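Local coordinates for protein 2,3-bisphosphoglycerate-independent phosphoglycerate mutase (Pyrococcus horikoshii, PDB 2ZKT) that probably interconverts 2-phosphoglycerate and 3-phosphoglycerate, a step of glycolysis, without needing 2,3-bisphosphoglycerate, at residues Leu8-Asp13 with Val297-Lys302; Ala342-His347 with Val361-Ala366; Gly248-Ala253 with Phe264-Pro269; Lys283-Val288 with Ile327-Asp332; Ala63-Phe68 with Lys256-Ala261. One frame throughout, in Å; residues are numbered along the deposited sequence.

Contact 1: Leu8-Asp13 with Val297-Lys302. With ZN (zinc ion), chain G.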
# COMPACT_ATOMS: atom_id res chain seq x y z
N LEU B 8 1.26 -9.77 -21.52
CA LEU B 8 0.21 -9.32 -20.61
C LEU B 8 0.46 -7.86 -20.23
O LEU B 8 1.30 -7.54 -19.39
CB LEU B 8 0.16 -10.21 -19.35
CG LEU B 8 -0.91 -9.86 -18.31
CD1 LEU B 8 -2.28 -9.65 -18.96
CD2 LEU B 8 -0.96 -10.97 -17.30
N LEU B 9 -0.29 -6.97 -20.88
CA LEU B 9 -0.16 -5.55 -20.63
C LEU B 9 -1.30 -5.08 -19.72
O LEU B 9 -2.48 -5.12 -20.09
CB LEU B 9 -0.18 -4.79 -21.96
CG LEU B 9 -0.14 -3.26 -21.86
CD1 LEU B 9 1.03 -2.84 -20.97
CD2 LEU B 9 -0.02 -2.64 -23.25
N ILE B 10 -0.92 -4.60 -18.53
CA ILE B 10 -1.89 -4.14 -17.54
C ILE B 10 -1.88 -2.62 -17.36
O ILE B 10 -0.84 -2.02 -17.05
CB ILE B 10 -1.61 -4.86 -16.20
CG1 ILE B 10 -1.83 -6.37 -16.41
CG2 ILE B 10 -2.51 -4.32 -15.09
CD1 ILE B 10 -1.60 -7.19 -15.17
N ILE B 11 -3.03 -1.99 -17.58
CA ILE B 11 -3.16 -0.55 -17.42
C ILE B 11 -4.03 -0.14 -16.23
O ILE B 11 -5.22 -0.52 -16.13
CB ILE B 11 -3.76 0.11 -18.69
CG1 ILE B 11 -2.78 -0.04 -19.88
CG2 ILE B 11 -4.07 1.58 -18.42
CD1 ILE B 11 -1.42 0.60 -19.64
N LEU B 12 -3.43 0.63 -15.33
CA LEU B 12 -4.12 1.14 -14.16
C LEU B 12 -4.38 2.61 -14.48
O LEU B 12 -3.54 3.47 -14.21
CB LEU B 12 -3.25 0.99 -12.91
CG LEU B 12 -2.72 -0.44 -12.69
CD1 LEU B 12 -2.10 -0.51 -11.32
CD2 LEU B 12 -3.84 -1.46 -12.82
N ASP B 13 -5.53 2.87 -15.10
CA ASP B 13 -5.96 4.20 -15.53
C ASP B 13 -5.62 5.32 -14.54
O ASP B 13 -5.94 5.24 -13.35
CB ASP B 13 -7.47 4.16 -15.82
CG ASP B 13 -7.87 5.09 -16.95
OD1 ASP B 13 -7.93 6.32 -16.71
OD2 ASP B 13 -8.11 4.59 -18.08
N VAL B 297 -2.56 -10.31 -24.29
CA VAL B 297 -3.75 -9.95 -23.54
C VAL B 297 -3.59 -8.58 -22.87
O VAL B 297 -2.55 -8.29 -22.27
CB VAL B 297 -4.08 -11.03 -22.44
CG1 VAL B 297 -5.18 -10.53 -21.50
CG2 VAL B 297 -4.54 -12.33 -23.12
N PHE B 298 -4.62 -7.76 -23.00
CA PHE B 298 -4.64 -6.41 -22.43
C PHE B 298 -5.71 -6.35 -21.33
O PHE B 298 -6.86 -6.74 -21.55
CB PHE B 298 -4.95 -5.40 -23.55
CG PHE B 298 -5.22 -4.00 -23.05
CD1 PHE B 298 -4.20 -3.24 -22.46
CD2 PHE B 298 -6.50 -3.45 -23.15
CE1 PHE B 298 -4.46 -1.94 -21.98
CE2 PHE B 298 -6.77 -2.15 -22.67
CZ PHE B 298 -5.74 -1.40 -22.09
N LEU B 299 -5.34 -5.86 -20.15
CA LEU B 299 -6.28 -5.74 -19.03
C LEU B 299 -6.35 -4.28 -18.57
O LEU B 299 -5.32 -3.65 -18.29
CB LEU B 299 -5.81 -6.64 -17.86
CG LEU B 299 -6.54 -6.52 -16.52
CD1 LEU B 299 -8.04 -6.73 -16.69
CD2 LEU B 299 -5.98 -7.55 -15.55
N HIS B 300 -7.57 -3.75 -18.49
CA HIS B 300 -7.77 -2.37 -18.08
C HIS B 300 -8.54 -2.27 -16.76
O HIS B 300 -9.49 -3.02 -16.52
CB HIS B 300 -8.51 -1.64 -19.21
CG HIS B 300 -8.57 -0.15 -19.04
ND1 HIS B 300 -9.52 0.48 -18.26
CD2 HIS B 300 -7.80 0.84 -19.57
CE1 HIS B 300 -9.33 1.79 -18.30
NE2 HIS B 300 -8.30 2.04 -19.10
N PHE B 301 -8.11 -1.35 -15.89
CA PHE B 301 -8.74 -1.11 -14.58
C PHE B 301 -8.95 0.40 -14.50
O PHE B 301 -7.98 1.15 -14.36
CB PHE B 301 -7.80 -1.57 -13.45
CG PHE B 301 -8.38 -1.44 -12.07
CD1 PHE B 301 -9.45 -2.26 -11.66
CD2 PHE B 301 -7.87 -0.51 -11.16
CE1 PHE B 301 -9.99 -2.15 -10.38
CE2 PHE B 301 -8.40 -0.38 -9.87
CZ PHE B 301 -9.46 -1.21 -9.47
N LYS B 302 -10.20 0.85 -14.56
CA LYS B 302 -10.52 2.29 -14.57
C LYS B 302 -10.66 3.10 -13.26
O LYS B 302 -10.16 4.24 -13.18
CB LYS B 302 -11.80 2.50 -15.40
CG LYS B 302 -12.20 3.95 -15.62
CD LYS B 302 -11.15 4.72 -16.42
CE LYS B 302 -11.74 5.99 -17.03
NZ LYS B 302 -12.46 6.83 -16.03
ZN ZN G . -7.52 7.08 -18.81
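D13 reaches across to F301, H300 and K302 just beyond the end of strand 8-12. CB of D13 lies 3.4 Å from the carbonyl O of F301. CG of D13 is flanked by the aliphatic part of K302, whose CD comes within 3.3 Å of it; the chain of K302 bends at chi2 and chi4, and its NZ bonds to D305. At the tip, OD1 of D13 is the closer ligand of the zinc ion, at 2.3 Å. OD2 of D13 stands farther from the zinc, at 2.7 Å, and also receives a weak hydrogen bond from NE2 of H300 at 2.8 Å, with the N-H bent to 124° and the imidazole turned 67° from the carboxylate plane.

Behind this polar end the strands run parallel, in register from L8 with V297 to L12 with F301. Backbone bonds alternate between them, the straightest being I11 N to L299 O at 2.9 Å. On the face carrying L9, I11, F298 and H300, CG1 of I11 meets the edge of the F298 ring at CE1, 3.3 Å away. S60, D346 and H347 complete the zinc site, which sits at the C-terminal end of the parallel strands, as in the alkaline phosphatase superfamily.

Contact 2: Ala342-His347 with Val361-Ala366. With ZN (zinc ion), chain G.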
# COMPACT_ATOMS: atom_id res chain seq x y z
N ALA B 342 3.74 -6.42 -18.34
CA ALA B 342 4.01 -4.99 -18.28
C ALA B 342 2.86 -4.31 -17.54
O ALA B 342 1.69 -4.61 -17.77
CB ALA B 342 4.17 -4.42 -19.69
N ILE B 343 3.20 -3.39 -16.65
CA ILE B 343 2.17 -2.68 -15.90
C ILE B 343 2.46 -1.19 -15.88
O ILE B 343 3.58 -0.75 -15.61
CB ILE B 343 2.11 -3.19 -14.44
CG1 ILE B 343 1.76 -4.69 -14.43
CG2 ILE B 343 1.07 -2.38 -13.65
CD1 ILE B 343 1.84 -5.34 -13.06
N THR B 344 1.44 -0.39 -16.18
CA THR B 344 1.62 1.05 -16.13
C THR B 344 0.25 1.74 -16.19
O THR B 344 -0.79 1.12 -16.03
CB THR B 344 2.47 1.47 -17.33
OG1 THR B 344 2.86 2.84 -17.19
CG2 THR B 344 1.67 1.33 -18.63
N GLY B 345 0.29 3.06 -16.39
CA GLY B 345 -0.96 3.78 -16.61
C GLY B 345 -0.95 4.44 -17.99
O GLY B 345 0.10 4.75 -18.54
N ASP B 346 -2.15 4.60 -18.57
CA ASP B 346 -2.23 5.29 -19.85
C ASP B 346 -1.87 6.78 -19.70
O ASP B 346 -1.62 7.49 -20.66
CB ASP B 346 -3.65 5.13 -20.41
CG ASP B 346 -4.66 5.63 -19.38
OD1 ASP B 346 -4.44 5.39 -18.19
OD2 ASP B 346 -5.66 6.23 -19.78
N HIS B 347 -1.89 7.25 -18.43
CA HIS B 347 -1.51 8.64 -18.16
C HIS B 347 -1.55 8.96 -16.66
O HIS B 347 -1.97 8.16 -15.83
CB HIS B 347 -2.46 9.56 -18.93
CG HIS B 347 -3.87 9.39 -18.42
ND1 HIS B 347 -4.27 9.83 -17.20
CD2 HIS B 347 -4.97 8.81 -19.07
CE1 HIS B 347 -5.59 9.53 -17.13
NE2 HIS B 347 -6.03 8.92 -18.23
N VAL B 361 4.50 8.42 -16.66
CA VAL B 361 3.88 7.39 -15.85
C VAL B 361 4.81 6.23 -15.52
O VAL B 361 5.54 5.74 -16.38
CB VAL B 361 2.62 6.83 -16.57
CG1 VAL B 361 1.87 5.86 -15.66
CG2 VAL B 361 1.71 7.97 -16.99
N PRO B 362 4.78 5.76 -14.26
CA PRO B 362 5.66 4.65 -13.89
C PRO B 362 5.31 3.42 -14.72
O PRO B 362 4.13 3.16 -15.01
CB PRO B 362 5.38 4.47 -12.39
CG PRO B 362 3.98 4.99 -12.23
CD PRO B 362 3.96 6.20 -13.11
N LEU B 363 6.35 2.69 -15.12
CA LEU B 363 6.21 1.50 -15.95
C LEU B 363 7.10 0.38 -15.44
O LEU B 363 8.23 0.61 -15.04
CB LEU B 363 6.63 1.84 -17.40
CG LEU B 363 6.92 0.68 -18.37
CD1 LEU B 363 5.66 -0.19 -18.52
CD2 LEU B 363 7.34 1.22 -19.74
N LEU B 364 6.58 -0.85 -15.47
CA LEU B 364 7.40 -1.98 -15.06
C LEU B 364 7.19 -3.12 -16.06
O LEU B 364 6.09 -3.28 -16.61
CB LEU B 364 7.04 -2.43 -13.64
CG LEU B 364 5.88 -3.38 -13.31
CD1 LEU B 364 6.14 -4.78 -13.87
CD2 LEU B 364 5.75 -3.47 -11.79
N ILE B 365 8.25 -3.87 -16.32
CA ILE B 365 8.19 -5.01 -17.21
C ILE B 365 8.95 -6.15 -16.53
O ILE B 365 10.08 -5.97 -16.04
CB ILE B 365 8.86 -4.71 -18.57
CG1 ILE B 365 8.18 -3.50 -19.22
CG2 ILE B 365 8.74 -5.94 -19.48
CD1 ILE B 365 8.85 -3.06 -20.53
N ALA B 366 8.32 -7.32 -16.47
CA ALA B 366 8.94 -8.48 -15.84
C ALA B 366 8.60 -9.74 -16.63
O ALA B 366 7.56 -9.81 -17.29
CB ALA B 366 8.46 -8.61 -14.39
ZN ZN G . -7.52 7.08 -18.81
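Two backbone hydrogen bonds join I343 and L364, the hydrogen-bonded pair of this antiparallel strand junction: I343 N to L364 O at 2.9 Å and L364 N to I343 O at 3.0 Å. A side-chain bond follows, from OG1 of T344 to the carbonyl O of P362. With chi1 at -170° the hydroxyl is turned opposite its own backbone N and reaches P362 O from above the carbonyl plane; the separation of OG1 of T344 from O of P362, 2.5 Å, is short enough to be doubtful in detail.

Apolar contacts lie on both faces. CB of I343 meets CG of L364 at 3.9 Å on one, while CB of A342 touches CG1 of I365 and CB of T344 touches CD1 of L363 on the other. V361 reaches the residues after the strand, its CG1 3.3 Å from G345 N and its CG2 3.4 Å from H347 C.

Metal bonds come last: OD2 of D346 and NE2 of H347 hold the zinc ion at 2.3 and 2.4 Å, together with D13 and S60. Strand 339-344 is hydrogen-bonded on its other side to strand 6-12, strand 361-366 is followed across the sheet by strand 45-50, and L40 of helix 35-43 touches both I343 and L364.

Contact 3: Gly248-Ala253 with Phe264-Pro269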
# COMPACT_ATOMS: atom_id res chain seq x y z
N GLY B 248 -8.70 -8.49 -24.98
CA GLY B 248 -8.65 -7.51 -23.90
C GLY B 248 -9.81 -7.59 -22.92
O GLY B 248 -10.96 -7.81 -23.30
N VAL B 249 -9.50 -7.43 -21.63
CA VAL B 249 -10.51 -7.44 -20.58
C VAL B 249 -10.76 -5.96 -20.28
O VAL B 249 -9.94 -5.30 -19.65
CB VAL B 249 -9.99 -8.14 -19.31
CG1 VAL B 249 -11.02 -8.03 -18.19
CG2 VAL B 249 -9.69 -9.60 -19.61
N ILE B 250 -11.89 -5.44 -20.75
CA ILE B 250 -12.17 -4.02 -20.57
C ILE B 250 -13.64 -3.74 -20.24
O ILE B 250 -14.53 -4.45 -20.71
CB ILE B 250 -11.82 -3.26 -21.86
CG1 ILE B 250 -10.45 -3.75 -22.37
CG2 ILE B 250 -11.85 -1.75 -21.62
CD1 ILE B 250 -10.09 -3.24 -23.75
N ALA B 251 -13.88 -2.69 -19.45
CA ALA B 251 -15.24 -2.32 -19.08
C ALA B 251 -15.64 -0.96 -19.68
O ALA B 251 -16.67 -0.85 -20.34
CB ALA B 251 -15.40 -2.30 -17.54
N VAL B 252 -14.82 0.06 -19.45
CA VAL B 252 -15.12 1.40 -19.96
C VAL B 252 -15.29 1.40 -21.48
O VAL B 252 -14.45 0.86 -22.22
CB VAL B 252 -14.02 2.41 -19.58
CG1 VAL B 252 -14.50 3.83 -19.84
CG2 VAL B 252 -13.65 2.23 -18.13
N ALA B 253 -16.37 2.03 -21.94
CA ALA B 253 -16.72 2.11 -23.36
C ALA B 253 -15.60 2.66 -24.27
O ALA B 253 -15.21 2.01 -25.25
CB ALA B 253 -17.99 2.96 -23.52
N PHE B 264 -8.50 -5.77 -31.38
CA PHE B 264 -8.59 -6.68 -30.24
C PHE B 264 -9.98 -7.31 -30.11
O PHE B 264 -10.98 -6.74 -30.58
CB PHE B 264 -8.28 -5.92 -28.94
CG PHE B 264 -6.81 -5.69 -28.71
CD1 PHE B 264 -6.12 -4.72 -29.44
CD2 PHE B 264 -6.11 -6.45 -27.76
CE1 PHE B 264 -4.75 -4.51 -29.22
CE2 PHE B 264 -4.75 -6.24 -27.54
CZ PHE B 264 -4.07 -5.27 -28.27
N ASP B 265 -10.04 -8.49 -29.49
CA ASP B 265 -11.31 -9.17 -29.24
C ASP B 265 -11.64 -8.77 -27.80
O ASP B 265 -11.15 -9.38 -26.85
CB ASP B 265 -11.18 -10.70 -29.33
CG ASP B 265 -11.02 -11.20 -30.76
OD1 ASP B 265 -11.47 -10.50 -31.70
OD2 ASP B 265 -10.46 -12.30 -30.96
N VAL B 266 -12.47 -7.74 -27.63
CA VAL B 266 -12.79 -7.26 -26.29
C VAL B 266 -13.79 -8.09 -25.48
O VAL B 266 -14.81 -8.54 -26.00
CB VAL B 266 -13.25 -5.78 -26.35
CG1 VAL B 266 -13.64 -5.28 -24.96
CG2 VAL B 266 -12.13 -4.92 -26.92
N TYR B 267 -13.46 -8.28 -24.21
CA TYR B 267 -14.29 -9.04 -23.28
C TYR B 267 -14.58 -8.19 -22.05
O TYR B 267 -13.73 -7.40 -21.61
CB TYR B 267 -13.57 -10.31 -22.81
CG TYR B 267 -13.33 -11.32 -23.91
CD1 TYR B 267 -12.19 -11.24 -24.72
CD2 TYR B 267 -14.23 -12.37 -24.13
CE1 TYR B 267 -11.96 -12.17 -25.73
CE2 TYR B 267 -14.00 -13.31 -25.15
CZ TYR B 267 -12.86 -13.20 -25.94
OH TYR B 267 -12.63 -14.13 -26.94
N THR B 268 -15.79 -8.35 -21.51
CA THR B 268 -16.21 -7.63 -20.31
C THR B 268 -16.85 -8.70 -19.43
O THR B 268 -18.04 -8.99 -19.56
CB THR B 268 -17.25 -6.55 -20.63
OG1 THR B 268 -16.79 -5.74 -21.74
CG2 THR B 268 -17.48 -5.66 -19.41
N PRO B 269 -16.06 -9.32 -18.54
CA PRO B 269 -16.59 -10.37 -17.66
C PRO B 269 -17.68 -9.87 -16.71
O PRO B 269 -17.83 -8.66 -16.49
CB PRO B 269 -15.34 -10.85 -16.92
CG PRO B 269 -14.55 -9.60 -16.78
CD PRO B 269 -14.67 -8.99 -18.17
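G248 pairs with V266 and V249 with Y267 in parallel register, after which the chains stay close as far as I250 and T268. The two strands belong to one beta-alpha-beta unit, strand 246-249, helix 253-261 and strand 265-267, and V252 is the N-cap residue of its helix. Three main-chain bonds tie them: G248 N to D265 O at 3.2 Å, with the donor well above the carbonyl plane, then Y267 N to G248 O at 2.7 Å and I250 N to Y267 O at 2.8 Å, both of these approaching almost in line with the carbonyl bond.

Side chains meet beside and beyond this pairing. I250 crosses V266 at about a right angle, CB of I250 lying 4.1 Å from CG1 of V266 and CD1 of I250 next to CG2 of V266. CD1 of I250 also packs close to G248, which has no side chain. On the sheet face that V249 shares with Y267, CG1 of V249 lies 3.8 Å from CD of P269, again with the two side chains crossing steeply. The Y267 ring presents its edge to the carbonyl O of G248, while its hydroxyl bonds to Y294 OH, which also bonds to D265 OD2. V249 is further covered by K283 and L290 of helix 280-291.

Where the strand pairing gives way to loop, a side chain continues it: T268, with chi1 at -49°, sets its OG1 beside the backbone N and donates to the carbonyl O of I250 at 2.8 Å, the C=O...O angle being 172°.

Contact 4: Lys283-Val288 with Ile327-Asp332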
# COMPACT_ATOMS: atom_id res chain seq x y z
N LYS B 283 -11.85 -9.78 -13.47
CA LYS B 283 -11.05 -9.37 -14.62
C LYS B 283 -9.79 -10.23 -14.70
O LYS B 283 -9.37 -10.66 -15.78
CB LYS B 283 -10.68 -7.89 -14.51
CG LYS B 283 -11.82 -6.95 -14.88
CD LYS B 283 -11.44 -5.50 -14.65
CE LYS B 283 -12.55 -4.58 -15.10
NZ LYS B 283 -12.32 -3.18 -14.67
N ALA B 284 -9.20 -10.48 -13.53
CA ALA B 284 -7.98 -11.28 -13.45
C ALA B 284 -8.30 -12.71 -13.86
O ALA B 284 -7.57 -13.33 -14.64
CB ALA B 284 -7.43 -11.25 -12.02
N LYS B 285 -9.40 -13.23 -13.32
CA LYS B 285 -9.84 -14.59 -13.62
C LYS B 285 -9.93 -14.75 -15.14
O LYS B 285 -9.38 -15.70 -15.72
CB LYS B 285 -11.20 -14.85 -12.95
CG LYS B 285 -11.66 -16.31 -12.94
CD LYS B 285 -12.29 -16.73 -14.27
CE LYS B 285 -12.93 -18.12 -14.18
NZ LYS B 285 -11.93 -19.19 -13.89
N LYS B 286 -10.60 -13.79 -15.79
CA LYS B 286 -10.76 -13.81 -17.24
C LYS B 286 -9.44 -13.65 -18.01
O LYS B 286 -9.20 -14.35 -19.01
CB LYS B 286 -11.75 -12.72 -17.69
CG LYS B 286 -12.10 -12.76 -19.17
CD LYS B 286 -12.70 -14.12 -19.55
CE LYS B 286 -12.88 -14.25 -21.06
NZ LYS B 286 -13.35 -15.63 -21.44
N ALA B 287 -8.58 -12.73 -17.55
CA ALA B 287 -7.28 -12.49 -18.20
C ALA B 287 -6.50 -13.80 -18.29
O ALA B 287 -5.94 -14.14 -19.34
CB ALA B 287 -6.47 -11.46 -17.40
N VAL B 288 -6.47 -14.54 -17.17
CA VAL B 288 -5.78 -15.83 -17.11
C VAL B 288 -6.37 -16.82 -18.13
O VAL B 288 -5.63 -17.57 -18.78
CB VAL B 288 -5.88 -16.44 -15.70
CG1 VAL B 288 -5.09 -17.76 -15.65
CG2 VAL B 288 -5.35 -15.46 -14.67
N ILE B 327 -3.58 -8.33 -9.44
CA ILE B 327 -2.33 -8.76 -10.07
C ILE B 327 -1.78 -9.99 -9.35
O ILE B 327 -1.27 -10.91 -9.98
CB ILE B 327 -1.28 -7.61 -10.04
CG1 ILE B 327 -1.74 -6.48 -10.98
CG2 ILE B 327 0.11 -8.14 -10.46
CD1 ILE B 327 -1.34 -5.09 -10.51
N GLY B 328 -1.89 -9.98 -8.02
CA GLY B 328 -1.41 -11.12 -7.23
C GLY B 328 -2.09 -12.42 -7.66
O GLY B 328 -1.47 -13.48 -7.68
N TYR B 329 -3.37 -12.33 -7.99
CA TYR B 329 -4.11 -13.52 -8.44
C TYR B 329 -3.48 -14.02 -9.75
O TYR B 329 -3.13 -15.21 -9.88
CB TYR B 329 -5.59 -13.18 -8.68
CG TYR B 329 -6.38 -14.32 -9.29
CD1 TYR B 329 -6.87 -15.37 -8.48
CD2 TYR B 329 -6.59 -14.40 -10.67
CE1 TYR B 329 -7.54 -16.46 -9.05
CE2 TYR B 329 -7.25 -15.48 -11.24
CZ TYR B 329 -7.73 -16.51 -10.43
OH TYR B 329 -8.36 -17.59 -11.02
N ILE B 330 -3.34 -13.12 -10.73
CA ILE B 330 -2.75 -13.48 -12.02
C ILE B 330 -1.38 -14.13 -11.88
O ILE B 330 -1.10 -15.14 -12.53
CB ILE B 330 -2.61 -12.25 -12.95
CG1 ILE B 330 -3.99 -11.67 -13.26
CG2 ILE B 330 -1.89 -12.64 -14.23
CD1 ILE B 330 -3.95 -10.31 -13.96
N LEU B 331 -0.52 -13.55 -11.04
CA LEU B 331 0.82 -14.10 -10.85
C LEU B 331 0.80 -15.53 -10.32
O LEU B 331 1.72 -16.32 -10.60
CB LEU B 331 1.63 -13.21 -9.89
CG LEU B 331 1.96 -11.78 -10.37
CD1 LEU B 331 2.88 -11.11 -9.36
CD2 LEU B 331 2.64 -11.83 -11.74
N ASP B 332 -0.24 -15.88 -9.55
CA ASP B 332 -0.35 -17.23 -8.98
C ASP B 332 -0.81 -18.27 -9.99
O ASP B 332 -0.79 -19.47 -9.70
CB ASP B 332 -1.33 -17.25 -7.79
CG ASP B 332 -0.78 -16.54 -6.56
OD1 ASP B 332 0.44 -16.67 -6.29
OD2 ASP B 332 -1.56 -15.87 -5.85
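A284 presses its CB between Y329 and I330, and this is the tight part of the contact. CB of A284 lies 3.5 Å from CD2 of Y329 and 3.7 Å from CG1 of I330. The Y329 ring slants past the backbone of K285, with CE2 of Y329 3.6 Å from CA of K285. CG1 of I330 stands beside its own backbone N (chi1 -63°), and this turns the end of the side chain inward, so that CD1 of I330 also comes near A284 and lies a looser 4.4 Å from CB of A287. V288 follows one turn after A284, setting CG2 3.9 Å from CE2 of Y329.

The two segments belong to helices 280-291 and 313-331, which run side by side at a crossing angle of -28° and 8.9 Å between local axes. They cover one face of the central sheet in this alpha/beta fold, where I330 and K283 both rest on L299 of strand 296-301.

Toward solvent the packing thins. The phenol end of Y329 lies beside the lysine side chain, with CG of K285 4.0 Å from OH of Y329. K285 is exposed; beyond CG its chain leads away from Y329, and its NZ forms a long, weak ion pair with E289.

Contact 5: Ala63-Phe68 with Lys256-Ala261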
# COMPACT_ATOMS: atom_id res chain seq x y z
N ALA B 63 -4.17 8.34 -25.43
CA ALA B 63 -3.18 7.68 -24.57
C ALA B 63 -3.14 6.19 -24.88
O ALA B 63 -2.06 5.57 -24.85
CB ALA B 63 -3.50 7.90 -23.08
N HIS B 64 -4.31 5.61 -25.17
CA HIS B 64 -4.38 4.18 -25.44
C HIS B 64 -3.91 3.83 -26.87
O HIS B 64 -3.40 2.75 -27.13
CB HIS B 64 -5.81 3.69 -25.21
CG HIS B 64 -6.01 3.32 -23.75
ND1 HIS B 64 -6.60 4.13 -22.84
CD2 HIS B 64 -5.64 2.13 -23.10
CE1 HIS B 64 -6.61 3.44 -21.67
NE2 HIS B 64 -6.04 2.23 -21.81
N LEU B 65 -4.13 4.76 -27.83
CA LEU B 65 -3.56 4.51 -29.16
C LEU B 65 -2.04 4.39 -29.02
O LEU B 65 -1.37 3.60 -29.68
CB LEU B 65 -3.87 5.69 -30.09
CG LEU B 65 -5.27 5.66 -30.74
CD1 LEU B 65 -5.61 6.99 -31.40
CD2 LEU B 65 -5.43 4.61 -31.84
N SER B 66 -1.52 5.26 -28.14
CA SER B 66 -0.08 5.27 -27.87
C SER B 66 0.37 3.97 -27.19
O SER B 66 1.32 3.33 -27.62
CB SER B 66 0.22 6.48 -26.98
OG SER B 66 1.62 6.57 -26.73
N ILE B 67 -0.33 3.59 -26.13
CA ILE B 67 -0.02 2.37 -25.39
C ILE B 67 -0.06 1.13 -26.30
O ILE B 67 0.73 0.20 -26.11
CB ILE B 67 -1.02 2.17 -24.22
CG1 ILE B 67 -0.85 3.30 -23.18
CG2 ILE B 67 -0.83 0.80 -23.58
CD1 ILE B 67 0.51 3.35 -22.49
N PHE B 68 -0.98 1.12 -27.27
CA PHE B 68 -1.08 -0.03 -28.18
C PHE B 68 0.03 -0.06 -29.24
O PHE B 68 0.10 -1.02 -30.03
CB PHE B 68 -2.46 -0.08 -28.87
CG PHE B 68 -3.59 -0.43 -27.93
CD1 PHE B 68 -3.49 -1.54 -27.09
CD2 PHE B 68 -4.73 0.37 -27.87
CE1 PHE B 68 -4.54 -1.85 -26.19
CE2 PHE B 68 -5.78 0.08 -26.99
CZ PHE B 68 -5.68 -1.04 -26.14
N LYS B 256 -12.72 0.26 -24.74
CA LYS B 256 -13.12 -0.95 -25.48
C LYS B 256 -13.14 -0.57 -26.96
O LYS B 256 -12.79 -1.38 -27.83
CB LYS B 256 -14.52 -1.40 -25.05
CG LYS B 256 -14.65 -1.78 -23.59
CD LYS B 256 -16.11 -2.03 -23.23
CE LYS B 256 -16.72 -3.11 -24.12
NZ LYS B 256 -18.18 -3.27 -23.89
N GLY B 257 -13.56 0.67 -27.23
CA GLY B 257 -13.64 1.18 -28.60
C GLY B 257 -12.28 1.25 -29.28
O GLY B 257 -12.10 0.75 -30.40
N VAL B 258 -11.31 1.87 -28.60
CA VAL B 258 -9.97 1.97 -29.17
C VAL B 258 -9.43 0.56 -29.41
O VAL B 258 -8.93 0.26 -30.49
CB VAL B 258 -9.02 2.73 -28.21
CG1 VAL B 258 -7.59 2.71 -28.76
CG2 VAL B 258 -9.50 4.18 -28.04
N ALA B 259 -9.54 -0.30 -28.41
CA ALA B 259 -9.05 -1.67 -28.53
C ALA B 259 -9.68 -2.37 -29.74
O ALA B 259 -9.00 -3.06 -30.50
CB ALA B 259 -9.33 -2.44 -27.26
N ARG B 260 -11.00 -2.19 -29.91
CA ARG B 260 -11.70 -2.81 -31.03
C ARG B 260 -11.21 -2.25 -32.36
O ARG B 260 -10.95 -3.00 -33.30
CB ARG B 260 -13.23 -2.61 -30.91
CG ARG B 260 -13.92 -3.73 -30.13
CD ARG B 260 -15.35 -3.40 -29.73
NE ARG B 260 -15.93 -4.51 -28.97
CZ ARG B 260 -16.99 -4.40 -28.16
NH1 ARG B 260 -17.60 -3.23 -28.00
NH2 ARG B 260 -17.43 -5.47 -27.50
N ALA B 261 -11.09 -0.92 -32.42
CA ALA B 261 -10.61 -0.28 -33.64
C ALA B 261 -9.26 -0.85 -34.11
O ALA B 261 -9.07 -1.05 -35.30
CB ALA B 261 -10.51 1.24 -33.43
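V258 is the bump of this contact, and the hollow that receives it is formed by H64, L65 and F68. Its CG1 does the touching. CB of H64 lies 4.1 Å from CG1 of V258, CD2 of L65 lies 4.2 Å from it on a side chain whose end turns toward V258, and CE2 of F68 closes the hollow at 3.7 Å from the same CG1. The ring offers its edge here, for the methyl lies near the ring plane beside CE2. With chi1 at 175°, V258 carries CG1 opposite its backbone N, which directs this branch into the hollow.

F68 is a bump in its turn. It follows the last turn of helix 60-67, and its CB points toward helix 253-261, so that the ring reaches past V258 to A259. There CE2 of F68 stands 4.0 Å from CA of A259, and CZ of F68 4.1 Å from CB of A259, a small residue whose methyl leaves the ring tip close to the helix backbone.

In this alkaline phosphatase-like alpha/beta fold, helix 60-67 lies over L9 and I11 of the central sheet through I67, while helix 253-261 lies over V266 and I250 at the sheet margin. F68 meets the F298 ring edge to face and the F264 ring at about 40°. The contact is buried and wholly apolar across its two segments.

H64 lends it only the base of its side chain. The imidazole lies toward H300, with ND1 bonded to the carbonyl O of S60, a zinc ligand, and F82 of helix 80-86 also touches both L65 and V258.

In the fold
Contacts 1, 2 and 3 are strand pairings within one mixed sheet; contacts 4 and 5 join helices on its two faces. Contact 1 is central: strand 6-12 passes backbone bonds on to contact 2 through A342 and T344, and strand 296-301 does the same for contact 3 through V249. Contacts 1 and 2 are buried and end in ligands of the same zinc ion, whereas contact 3, at the sheet margin, is partly exposed and metal-free. Both helix contacts rely on apolar packing, contact 5 fully buried, contact 4 opening outward at a lysine. Helix 253-261 of contact 5 connects the strands of contact 3.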